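Local structure of aldo-keto reductase family 1 member C1 (Caenorhabditis elegans, 1QWK) at residues A118-D122 and M123-I127; D133-R136 and Q137-A140. The protein is an aldo-keto reductase that probably reduces aldehydes such as aldoses with NADPH. All blocks are in the same frame, centred on the assembly; numbering follows the deposited sequence.

Overall arrangement
Both interactions are local and follow one another along the chain, with about 5 Å between their nearest atoms and no touch. Interaction 1 is a surface contact: 118-122 and 123-127 form a small beta hairpin in the segment after barrel strand 110-113, and polar side chains tie its turn while F119, M123 and H126 gather on one face. Interaction 2, partly buried, lies within helix 131-143, which packs against barrel strand 150-153. There the chemistry is mainly apolar, with V134, W135 and F138 turned inward and helical backbone bonds beneath them. Side-chain and backbone hydrogen bonds together shape the hairpin and its turn, whereas aromatic packing fits the helix to the barrel.

Interaction 1: A118-D122 and M123-I127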
# COMPACT_ATOMS: atom_id res chain seq x y z
N ALA A 118 18.65 -1.64 4.66
CA ALA A 118 19.43 -1.61 3.42
C ALA A 118 20.23 -2.90 3.20
O ALA A 118 20.72 -3.52 4.14
CB ALA A 118 20.38 -0.41 3.44
N PHE A 119 20.35 -3.27 1.93
CA PHE A 119 21.09 -4.47 1.50
C PHE A 119 21.91 -4.13 0.27
O PHE A 119 21.75 -3.07 -0.33
CB PHE A 119 20.11 -5.60 1.11
CG PHE A 119 19.49 -6.32 2.28
CD1 PHE A 119 19.88 -7.62 2.59
CD2 PHE A 119 18.48 -5.74 3.02
CE1 PHE A 119 19.27 -8.33 3.63
CE2 PHE A 119 17.87 -6.43 4.07
CZ PHE A 119 18.26 -7.73 4.36
N ASN A 120 22.81 -5.04 -0.11
CA ASN A 120 23.61 -4.83 -1.32
C ASN A 120 22.75 -5.36 -2.48
O ASN A 120 21.62 -5.79 -2.26
CB ASN A 120 24.94 -5.58 -1.22
CG ASN A 120 24.78 -7.08 -1.17
OD1 ASN A 120 23.74 -7.60 -0.77
ND2 ASN A 120 25.84 -7.80 -1.56
N ASP A 121 23.28 -5.32 -3.70
CA ASP A 121 22.57 -5.74 -4.91
C ASP A 121 21.80 -7.07 -4.89
O ASP A 121 20.63 -7.11 -5.27
CB ASP A 121 23.53 -5.76 -6.10
CG ASP A 121 24.09 -4.39 -6.42
OD1 ASP A 121 24.67 -3.75 -5.51
OD2 ASP A 121 23.96 -3.95 -7.58
N ASP A 122 22.44 -8.15 -4.48
CA ASP A 122 21.76 -9.44 -4.48
C ASP A 122 21.26 -9.83 -3.09
O ASP A 122 20.91 -10.98 -2.84
CB ASP A 122 22.68 -10.53 -5.02
CG ASP A 122 23.74 -10.93 -4.03
OD1 ASP A 122 24.36 -10.04 -3.43
OD2 ASP A 122 23.96 -12.15 -3.87
N MET A 123 21.22 -8.84 -2.20
CA MET A 123 20.77 -9.04 -0.84
C MET A 123 21.52 -10.16 -0.13
O MET A 123 20.96 -10.91 0.67
CB MET A 123 19.27 -9.33 -0.82
CG MET A 123 18.43 -8.15 -1.29
SD MET A 123 16.66 -8.42 -1.13
CE MET A 123 16.44 -8.14 0.61
N SER A 124 22.81 -10.28 -0.44
CA SER A 124 23.64 -11.29 0.19
C SER A 124 24.37 -10.69 1.39
O SER A 124 25.01 -11.40 2.15
CB SER A 124 24.67 -11.84 -0.80
OG SER A 124 25.51 -10.82 -1.28
N GLU A 125 24.26 -9.37 1.55
CA GLU A 125 24.92 -8.70 2.66
C GLU A 125 24.09 -7.55 3.20
O GLU A 125 23.46 -6.81 2.44
CB GLU A 125 26.30 -8.19 2.24
CG GLU A 125 27.33 -9.30 2.06
CD GLU A 125 28.64 -8.81 1.49
OE1 GLU A 125 29.02 -7.64 1.75
OE2 GLU A 125 29.32 -9.59 0.79
N HIS A 126 24.08 -7.41 4.52
CA HIS A 126 23.35 -6.33 5.17
C HIS A 126 24.19 -5.05 5.10
O HIS A 126 25.42 -5.11 5.14
CB HIS A 126 23.11 -6.65 6.65
CG HIS A 126 22.26 -7.86 6.88
ND1 HIS A 126 22.23 -8.53 8.08
CD2 HIS A 126 21.40 -8.51 6.07
CE1 HIS A 126 21.39 -9.54 8.00
NE2 HIS A 126 20.87 -9.55 6.79
N ILE A 127 23.52 -3.92 4.96
CA ILE A 127 24.21 -2.64 4.97
C ILE A 127 23.59 -1.92 6.16
O ILE A 127 22.42 -1.55 6.13
CB ILE A 127 23.99 -1.83 3.68
CG1 ILE A 127 24.62 -2.56 2.49
CG2 ILE A 127 24.62 -0.44 3.82
CD1 ILE A 127 24.49 -1.82 1.17
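With its CG lodged between backbone N and carbonyl carbon (chi1 65°), N120 turns its amide back across the turn toward S124 and E125, while M123, bent at chi3 (78°), folds its methyl over the F119 ring. The N120 amide works at both ends. OD1 accepts a hydrogen bond from E125 N at 3.0 Å, from above the carbonyl plane, and a weaker one from S124 N. ND2 gives a nearly straight bond, 3.1 Å long and in the amide plane, to S124 OG. That hydroxyl donates to the syn side of D122 OD1 at 2.6 Å, which probably restrains the N120 amide, held at both ends, and steadies the D122 carboxylate. M123 N bonds to N120 O, closing a type I turn, and N120 N reaches E125 O at 3.2 Å, in the carbonyl plane.

On the side of F119 and H126, M123 CE sits over the middle of the F119 ring, 3.8 Å from its centroid, a CH-pi contact with SD farther off above the same face. H126 approaches with CD2 3.2 Å from F119 CE1, the ring planes nearly perpendicular. H307 meets both rings, and M123 also touches W83 and F303. The arrangement is a short antiparallel beta hairpin, with F119 and H126 a non-hydrogen-bonded pair, in the segment following strand 110-113 of an aldo-keto reductase barrel.

Interaction 2: D133-R136 and Q137-A140; sequences DVWR and QFDA
F138 lays its CB over the six-membered ring of W135, 4.0 Å from that ring's centroid, in a CH-pi contact one turn along helix 131-143 of the TIM barrel. The two aromatic planes are near parallel, only 11° apart, yet displaced enough, with centroids 5.6 Å apart, that little of either ring faces the other. W135 reaches this place because its CG stands opposite the backbone N (chi1 -168°), so that CE3 and CZ3 lie beneath F138 CB. V134 packs alongside F138, CG1 lying 3.9 Å from CE2, and V134 O lies in the plane of the phenyl ring at its edge. The backbone bond from D139 N to W135 O is 2.9 Å long and fairly straight. Cutting F138 back to an alanine removes the phenyl ring and would probably open a gap between V134 CG1, Y111 and V150, though CB could still lie over W135.

Around this apolar group, F138 also meets the ring of Y111 and rests with W135 on V150 of strand 150-153, which fits the helix to the barrel wall. Polar bonds to neighbouring parts of the chain fix the flanking residues: W135 NE1 donates to T169 O, and the Q137 amide bonds to A88 O and L92 N. D139 OD1 is hydrogen-bonded to T169 OG1, while OD2 forms a salt bridge with K143 and accepts a water at 2.7 Å that also donates to R136 O.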
# COMPACT_ATOMS: atom_id res chain seq x y z
N ASP A 133 20.07 8.07 8.25
CA ASP A 133 20.80 8.33 7.02
C ASP A 133 19.93 8.08 5.80
O ASP A 133 20.04 8.77 4.78
CB ASP A 133 22.06 7.46 6.95
CG ASP A 133 23.12 7.88 7.96
OD1 ASP A 133 23.08 9.05 8.40
OD2 ASP A 133 24.00 7.06 8.29
N VAL A 134 19.05 7.08 5.91
CA VAL A 134 18.14 6.75 4.83
C VAL A 134 17.17 7.91 4.64
O VAL A 134 16.94 8.37 3.51
CB VAL A 134 17.32 5.47 5.15
CG1 VAL A 134 16.27 5.23 4.06
CG2 VAL A 134 18.24 4.27 5.25
N TRP A 135 16.60 8.40 5.73
CA TRP A 135 15.66 9.50 5.62
C TRP A 135 16.27 10.78 5.04
O TRP A 135 15.59 11.52 4.33
CB TRP A 135 15.00 9.80 6.96
CG TRP A 135 13.83 10.71 6.80
CD1 TRP A 135 13.71 11.97 7.28
CD2 TRP A 135 12.66 10.45 6.02
NE1 TRP A 135 12.53 12.53 6.84
CE2 TRP A 135 11.86 11.61 6.07
CE3 TRP A 135 12.21 9.34 5.28
CZ2 TRP A 135 10.64 11.71 5.40
CZ3 TRP A 135 10.99 9.44 4.61
CH2 TRP A 135 10.22 10.62 4.68
N ARG A 136 17.54 11.05 5.35
CA ARG A 136 18.16 12.25 4.81
C ARG A 136 18.13 12.23 3.28
O ARG A 136 18.00 13.28 2.64
CB ARG A 136 19.61 12.38 5.31
CG ARG A 136 19.74 12.45 6.83
CD ARG A 136 21.14 12.88 7.25
NE ARG A 136 21.30 14.32 7.08
CZ ARG A 136 20.99 15.23 8.00
NH1 ARG A 136 20.50 14.85 9.18
NH2 ARG A 136 21.12 16.52 7.73
N GLN A 137 18.23 11.04 2.68
CA GLN A 137 18.18 10.97 1.22
C GLN A 137 16.78 11.28 0.70
O GLN A 137 16.61 11.85 -0.38
CB GLN A 137 18.62 9.59 0.72
CG GLN A 137 20.07 9.24 1.02
CD GLN A 137 20.55 8.04 0.24
OE1 GLN A 137 20.77 8.11 -0.97
NE2 GLN A 137 20.68 6.90 0.92
N PHE A 138 15.76 10.90 1.47
CA PHE A 138 14.39 11.16 1.07
C PHE A 138 14.11 12.65 1.16
O PHE A 138 13.42 13.23 0.31
CB PHE A 138 13.42 10.35 1.94
CG PHE A 138 13.22 8.94 1.44
CD1 PHE A 138 12.24 8.65 0.50
CD2 PHE A 138 14.10 7.92 1.83
CE1 PHE A 138 12.13 7.38 -0.06
CE2 PHE A 138 14.00 6.65 1.28
CZ PHE A 138 13.02 6.37 0.32
N ASP A 139 14.66 13.28 2.19
CA ASP A 139 14.51 14.72 2.38
C ASP A 139 15.08 15.42 1.14
O ASP A 139 14.47 16.35 0.61
CB ASP A 139 15.28 15.15 3.63
CG ASP A 139 15.31 16.66 3.81
OD1 ASP A 139 14.25 17.26 4.08
OD2 ASP A 139 16.41 17.26 3.69
N ALA A 140 16.23 14.94 0.68
CA ALA A 140 16.89 15.51 -0.49
C ALA A 140 16.10 15.39 -1.79
O ALA A 140 15.99 16.36 -2.53
CB ALA A 140 18.27 14.88 -0.66
O HOH W 1 18.78 16.07 3.17